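Local coordinates for protein Bacint_00347 (Bacteroides intestinalis DSM 17393, PDB 5MUM) that is a beta-propeller glycoside hydrolase, probably a rhamnosidase that cleaves rhamnose-containing glycans, at residues Tyr67-Lys72 with Trp80-Thr85; Tyr58-Asp63 with Ile98-Asp103. All blocks are in the same frame, centred on the assembly; numbering follows the deposited sequence.

Contact 1. Residues Tyr67-Lys72 with Trp80-Thr85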
loop_
_atom_site.group_PDB
_atom_site.type_symbol
_atom_site.label_atom_id
_atom_site.label_comp_id
_atom_site.label_asym_id
_atom_site.label_seq_id
_atom_site.Cartn_x
_atom_site.Cartn_y
_atom_site.Cartn_z
ATOM N N TYR A 67 21.249 -0.631 4.169
ATOM C CA TYR A 67 21.350 -0.757 2.719
ATOM C C TYR A 67 20.105 -1.368 2.153
ATOM O O TYR A 67 19.577 -2.319 2.709
ATOM C CB TYR A 67 22.546 -1.605 2.254
ATOM C CG TYR A 67 23.825 -0.906 2.477
ATOM C CD1 TYR A 67 24.425 -0.934 3.717
ATOM C CD2 TYR A 67 24.425 -0.157 1.453
ATOM C CE1 TYR A 67 25.600 -0.236 3.960
ATOM C CE2 TYR A 67 25.608 0.537 1.674
ATOM C CZ TYR A 67 26.195 0.486 2.935
ATOM O OH TYR A 67 27.370 1.157 3.190
ATOM N N LEU A 68 19.724 -0.835 0.998
ATOM C CA LEU A 68 18.685 -1.414 0.167
ATOM C C LEU A 68 19.187 -2.713 -0.397
ATOM O O LEU A 68 20.183 -2.717 -1.147
ATOM C CB LEU A 68 18.333 -0.459 -0.966
ATOM C CG LEU A 68 17.467 -0.985 -2.119
ATOM C CD1 LEU A 68 16.145 -1.402 -1.565
ATOM C CD2 LEU A 68 17.302 0.126 -3.128
ATOM N N VAL A 69 18.494 -3.790 -0.039
ATOM C CA VAL A 69 18.734 -5.116 -0.548
ATOM C C VAL A 69 17.617 -5.485 -1.508
ATOM O O VAL A 69 16.427 -5.184 -1.241
ATOM C CB VAL A 69 18.771 -6.155 0.600
ATOM C CG1 VAL A 69 18.902 -7.584 0.071
ATOM C CG2 VAL A 69 19.906 -5.819 1.552
ATOM N N LEU A 70 18.002 -6.130 -2.608
ATOM C CA LEU A 70 17.067 -6.720 -3.573
ATOM C C LEU A 70 17.234 -8.210 -3.548
ATOM O O LEU A 70 18.358 -8.713 -3.428
ATOM C CB LEU A 70 17.352 -6.284 -4.986
ATOM C CG LEU A 70 17.342 -4.793 -5.245
ATOM C CD1 LEU A 70 17.783 -4.491 -6.648
ATOM C CD2 LEU A 70 15.938 -4.277 -4.940
ATOM N N GLY A 71 16.127 -8.916 -3.644
ATOM C CA GLY A 71 16.153 -10.348 -3.736
ATOM C C GLY A 71 15.232 -10.882 -4.781
ATOM O O GLY A 71 14.276 -10.241 -5.173
ATOM N N LYS A 72 15.527 -12.096 -5.221
ATOM C CA LYS A 72 14.636 -12.797 -6.096
ATOM C C LYS A 72 14.708 -14.295 -5.872
ATOM O O LYS A 72 15.730 -14.806 -5.393
ATOM C CB LYS A 72 14.944 -12.458 -7.532
ATOM C CG LYS A 72 16.178 -13.088 -8.163
ATOM C CD LYS A 72 16.290 -12.534 -9.580
ATOM C CE LYS A 72 16.884 -13.479 -10.595
ATOM N NZ LYS A 72 16.347 -13.261 -11.981
ATOM N N TRP A 80 16.545 -17.885 -2.077
ATOM C CA TRP A 80 16.606 -16.502 -2.551
ATOM C C TRP A 80 17.998 -16.164 -3.000
ATOM O O TRP A 80 18.972 -16.583 -2.384
ATOM C CB TRP A 80 16.181 -15.538 -1.456
ATOM C CG TRP A 80 14.734 -15.590 -1.154
ATOM C CD1 TRP A 80 14.082 -16.450 -0.306
ATOM C CD2 TRP A 80 13.729 -14.742 -1.699
ATOM N NE1 TRP A 80 12.741 -16.196 -0.310
ATOM C CE2 TRP A 80 12.492 -15.142 -1.136
ATOM C CE3 TRP A 80 13.749 -13.685 -2.610
ATOM C CZ2 TRP A 80 11.299 -14.519 -1.442
ATOM C CZ3 TRP A 80 12.545 -13.048 -2.908
ATOM C CH2 TRP A 80 11.337 -13.477 -2.326
ATOM N N THR A 81 18.094 -15.393 -4.073
ATOM C CA THR A 81 19.314 -14.703 -4.417
ATOM C C THR A 81 19.189 -13.250 -3.991
ATOM O O THR A 81 18.287 -12.565 -4.452
ATOM C CB THR A 81 19.522 -14.766 -5.921
ATOM O OG1 THR A 81 19.717 -16.135 -6.262
ATOM C CG2 THR A 81 20.731 -13.984 -6.344
ATOM N N LEU A 82 20.118 -12.794 -3.154
ATOM C CA LEU A 82 20.086 -11.482 -2.574
ATOM C C LEU A 82 21.221 -10.652 -3.081
ATOM O O LEU A 82 22.331 -11.167 -3.295
ATOM C CB LEU A 82 20.186 -11.577 -1.066
ATOM C CG LEU A 82 19.063 -12.337 -0.382
ATOM C CD1 LEU A 82 19.353 -12.327 1.114
ATOM C CD2 LEU A 82 17.687 -11.755 -0.690
ATOM N N GLN A 83 20.954 -9.374 -3.297
ATOM C CA GLN A 83 22.010 -8.443 -3.652
ATOM C C GLN A 83 21.846 -7.175 -2.837
ATOM O O GLN A 83 20.806 -6.504 -2.916
ATOM C CB GLN A 83 21.925 -8.116 -5.136
ATOM C CG GLN A 83 22.945 -7.113 -5.610
ATOM C CD GLN A 83 24.348 -7.641 -5.488
ATOM O OE1 GLN A 83 24.632 -8.741 -5.962
ATOM N NE2 GLN A 83 25.226 -6.879 -4.833
ATOM N N ARG A 84 22.880 -6.828 -2.098
ATOM C CA ARG A 84 22.940 -5.543 -1.454
ATOM C C ARG A 84 23.277 -4.510 -2.517
ATOM O O ARG A 84 24.257 -4.654 -3.247
ATOM C CB ARG A 84 24.003 -5.553 -0.377
ATOM C CG ARG A 84 23.983 -4.306 0.452
ATOM C CD ARG A 84 25.213 -4.227 1.325
ATOM N NE ARG A 84 24.824 -4.517 2.688
ATOM C CZ ARG A 84 25.617 -4.355 3.755
ATOM N NH1 ARG A 84 26.894 -3.937 3.599
ATOM N NH2 ARG A 84 25.122 -4.626 4.968
ATOM N N THR A 85 22.488 -3.450 -2.600
ATOM C CA THR A 85 22.745 -2.430 -3.607
ATOM C C THR A 85 23.739 -1.378 -3.082
ATOM O O THR A 85 24.196 -1.446 -1.961
ATOM C CB THR A 85 21.447 -1.745 -4.059
ATOM O OG1 THR A 85 20.975 -0.881 -3.022
ATOM C CG2 THR A 85 20.385 -2.780 -4.446
#
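The guanidinium of R84 lies flat on the ring of Y67, planes at 19° and centres 4.3 Å apart, an offset stack in which CD1 of Y67 lies over the centre of the guanidinium face, 3.6 Å from CZ. R84 leaves the backbone extended, CG anti to N (chi1 -172°), and bends only at chi3, a turn that brings NE and CZ back alongside the tyrosine; its CD adds an off-centre CH-pi contact to the same ring. Salt bridges from NH2 to D63 and D65 probably help hold the guanidinium's rotation. At the same end, O of L68 is gripped twice by T85: N donates nearly straight on at 2.8 Å, while OG1 donates from 2.7 Å, tilted out of the carbonyl plane. The methyl CG2 of T85 turns to L70, 3.7 Å from its CG. Towards the other end, paired backbone bonds join L70 with Q83 and K72 with T81, alternating with the non-hydrogen-bonded pairs V69-R84 and G71-L82, the pattern of an antiparallel hairpin. G71 lets CD2 of L82 come within 3.7 Å of its CA, where a CB would clash, and W80 brings its ring edge up to C of G71. This hairpin forms the outer half of a four-stranded propeller sheet: strand 67-74 bonds to strand 56-62 on its inner side, L68 and L70 meet strand 108-112, and W80 and L82 pack on strand 27-34.

Contact 2. Residues Tyr58-Asp63 with Ile98-Asp103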
loop_
_atom_site.group_PDB
_atom_site.type_symbol
_atom_site.label_atom_id
_atom_site.label_comp_id
_atom_site.label_asym_id
_atom_site.label_seq_id
_atom_site.Cartn_x
_atom_site.Cartn_y
_atom_site.Cartn_z
ATOM N N TYR A 58 10.190 -11.136 -6.435
ATOM C CA TYR A 58 11.218 -10.143 -6.133
ATOM C C TYR A 58 10.831 -9.481 -4.826
ATOM O O TYR A 58 9.649 -9.313 -4.526
ATOM C CB TYR A 58 11.276 -9.100 -7.247
ATOM C CG TYR A 58 11.853 -9.681 -8.516
ATOM C CD1 TYR A 58 11.102 -10.503 -9.341
ATOM C CD2 TYR A 58 13.179 -9.468 -8.823
ATOM C CE1 TYR A 58 11.664 -11.080 -10.466
ATOM C CE2 TYR A 58 13.748 -10.049 -9.927
ATOM C CZ TYR A 58 12.999 -10.864 -10.719
ATOM O OH TYR A 58 13.632 -11.391 -11.798
ATOM N N ILE A 59 11.843 -9.152 -4.048
ATOM C CA ILE A 59 11.649 -8.547 -2.742
ATOM C C ILE A 59 12.635 -7.420 -2.578
ATOM O O ILE A 59 13.688 -7.406 -3.191
ATOM C CB ILE A 59 11.810 -9.592 -1.640
ATOM C CG1 ILE A 59 11.200 -9.088 -0.331
ATOM C CG2 ILE A 59 13.258 -10.021 -1.473
ATOM C CD1 ILE A 59 11.217 -10.114 0.772
ATOM N N SER A 60 12.297 -6.476 -1.716
ATOM C CA SER A 60 13.214 -5.444 -1.363
ATOM C C SER A 60 13.020 -5.068 0.098
ATOM O O SER A 60 11.911 -5.125 0.629
ATOM C CB SER A 60 13.041 -4.219 -2.279
ATOM O OG SER A 60 11.689 -3.688 -2.171
ATOM N N TYR A 61 14.112 -4.692 0.732
ATOM C CA TYR A 61 14.074 -4.260 2.133
ATOM C C TYR A 61 15.413 -3.628 2.474
ATOM O O TYR A 61 16.394 -3.764 1.732
ATOM C CB TYR A 61 13.791 -5.443 3.067
ATOM C CG TYR A 61 14.788 -6.558 2.978
ATOM C CD1 TYR A 61 14.650 -7.566 2.036
ATOM C CD2 TYR A 61 15.873 -6.620 3.852
ATOM C CE1 TYR A 61 15.582 -8.598 1.961
ATOM C CE2 TYR A 61 16.797 -7.643 3.773
ATOM C CZ TYR A 61 16.639 -8.632 2.819
ATOM O OH TYR A 61 17.574 -9.666 2.749
ATOM N N TYR A 62 15.446 -2.918 3.592
ATOM C CA TYR A 62 16.697 -2.425 4.128
ATOM C C TYR A 62 17.291 -3.446 5.066
ATOM O O TYR A 62 16.586 -3.988 5.902
ATOM C CB TYR A 62 16.486 -1.168 4.888
ATOM C CG TYR A 62 16.028 -0.011 4.064
ATOM C CD1 TYR A 62 16.889 0.606 3.163
ATOM C CD2 TYR A 62 14.772 0.545 4.270
ATOM C CE1 TYR A 62 16.485 1.722 2.468
ATOM C CE2 TYR A 62 14.367 1.648 3.575
ATOM C CZ TYR A 62 15.204 2.236 2.677
ATOM O OH TYR A 62 14.780 3.343 1.978
ATOM N N ASP A 63 18.586 -3.738 4.895
ATOM C CA ASP A 63 19.270 -4.666 5.809
ATOM C C ASP A 63 19.595 -3.978 7.124
ATOM O O ASP A 63 19.313 -2.772 7.286
ATOM C CB ASP A 63 20.515 -5.302 5.162
ATOM C CG ASP A 63 21.650 -4.339 4.944
ATOM O OD1 ASP A 63 21.673 -3.199 5.475
ATOM O OD2 ASP A 63 22.552 -4.764 4.191
ATOM N N ILE A 98 10.886 1.660 0.853
ATOM C CA ILE A 98 11.169 1.249 -0.504
ATOM C C ILE A 98 9.891 0.700 -1.147
ATOM O O ILE A 98 9.242 -0.166 -0.569
ATOM C CB ILE A 98 12.193 0.110 -0.512
ATOM C CG1 ILE A 98 13.483 0.524 0.211
ATOM C CG2 ILE A 98 12.414 -0.400 -1.934
ATOM C CD1 ILE A 98 14.099 -0.656 0.944
ATOM N N SER A 99 9.596 1.183 -2.351
ATOM C CA SER A 99 8.621 0.594 -3.255
ATOM C C SER A 99 9.296 0.124 -4.552
ATOM O O SER A 99 10.141 0.807 -5.119
ATOM C CB SER A 99 7.503 1.580 -3.573
ATOM O OG SER A 99 6.628 1.694 -2.443
ATOM N N MET A 100 8.913 -1.069 -4.981
ATOM C CA MET A 100 9.430 -1.685 -6.181
ATOM C C MET A 100 8.297 -2.234 -7.018
ATOM O O MET A 100 7.188 -2.536 -6.536
ATOM C CB MET A 100 10.396 -2.819 -5.836
ATOM C CG MET A 100 9.731 -4.135 -5.522
ATOM S SD MET A 100 10.767 -5.435 -4.855
ATOM C CE MET A 100 12.079 -5.441 -6.025
ATOM N N MET A 101 8.614 -2.362 -8.296
ATOM C CA MET A 101 7.724 -2.996 -9.235
ATOM C C MET A 101 8.550 -3.430 -10.433
ATOM O O MET A 101 9.651 -2.878 -10.701
ATOM C CB MET A 101 6.621 -2.006 -9.641
ATOM C CG MET A 101 5.526 -2.544 -10.541
ATOM S SD MET A 101 4.708 -3.954 -9.835
ATOM C CE MET A 101 4.084 -3.291 -8.291
ATOM N N LEU A 102 8.071 -4.435 -11.153
ATOM C CA LEU A 102 8.684 -4.743 -12.430
ATOM C C LEU A 102 7.768 -4.292 -13.529
ATOM O O LEU A 102 6.544 -4.458 -13.417
ATOM C CB LEU A 102 8.954 -6.238 -12.582
ATOM C CG LEU A 102 10.247 -6.686 -11.903
ATOM C CD1 LEU A 102 10.100 -6.702 -10.406
ATOM C CD2 LEU A 102 10.613 -8.049 -12.389
ATOM N N ASP A 103 8.346 -3.753 -14.597
ATOM C CA ASP A 103 7.577 -3.450 -15.791
ATOM C C ASP A 103 7.435 -4.682 -16.686
ATOM O O ASP A 103 7.961 -5.747 -16.373
ATOM C CB ASP A 103 8.154 -2.253 -16.530
ATOM C CG ASP A 103 9.530 -2.517 -17.164
ATOM O OD1 ASP A 103 9.830 -3.648 -17.604
ATOM O OD2 ASP A 103 10.319 -1.535 -17.268
#
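I98 lays its CD1 methyl over the centre of the Y62 ring, 3.4 Å from the centroid and only 6° off the ring normal, a CH-pi contact made face-on. CG1 of the same isoleucine reaches CZ of Y62 at 3.5 Å, so the branch runs from the middle of the ring toward its phenolic end, where OH is hydrogen-bonded to O of N96. Replacing this tyrosine by an alanine is likely to leave CD1 of I98 without its aromatic face and O of N96 without the hydroxyl. The other branch of I98, CG2, meets OG of S60 at 3.4 Å. Strands 58-62 and 98-102 run antiparallel at 166°, yet their axes come no nearer than 7.2 Å: they belong to two different antiparallel sheets, consistent with side-chain packing between successive blades of the beta-propeller. SD of M100 sits 3.3 Å from OG of S60, and the bend at chi3 (-51°) swings CE to CB of Y58, 3.9 Å away. L102 crosses Y58 at about a right angle, its CD2 over one ring face, offset toward the rim and 4.0 Å from the centroid, while OH of Y58 is hydrogen-bonded to E56.

How the contacts relate
Contact 1 is nested in the chain loop that contact 2 closes, and their centres lie about 9 Å apart. Strands 56-62 and 67-74 are neighbours in one sheet, joined by backbone bonds that include, probably, N of V69 to O of Y61 at 2.7 Å. Contact 1 completes that sheet on its outer side, its centre about 21 Å from the chain centre; contact 2, centred at about 13 Å, packs it against the sheet of strand 98-102. CD1 of L68 also packs against CD1 of I98 at 3.3 Å, a direct side-chain link between the two. Together the contacts tie the outer and inner parts of this sheet to the next one.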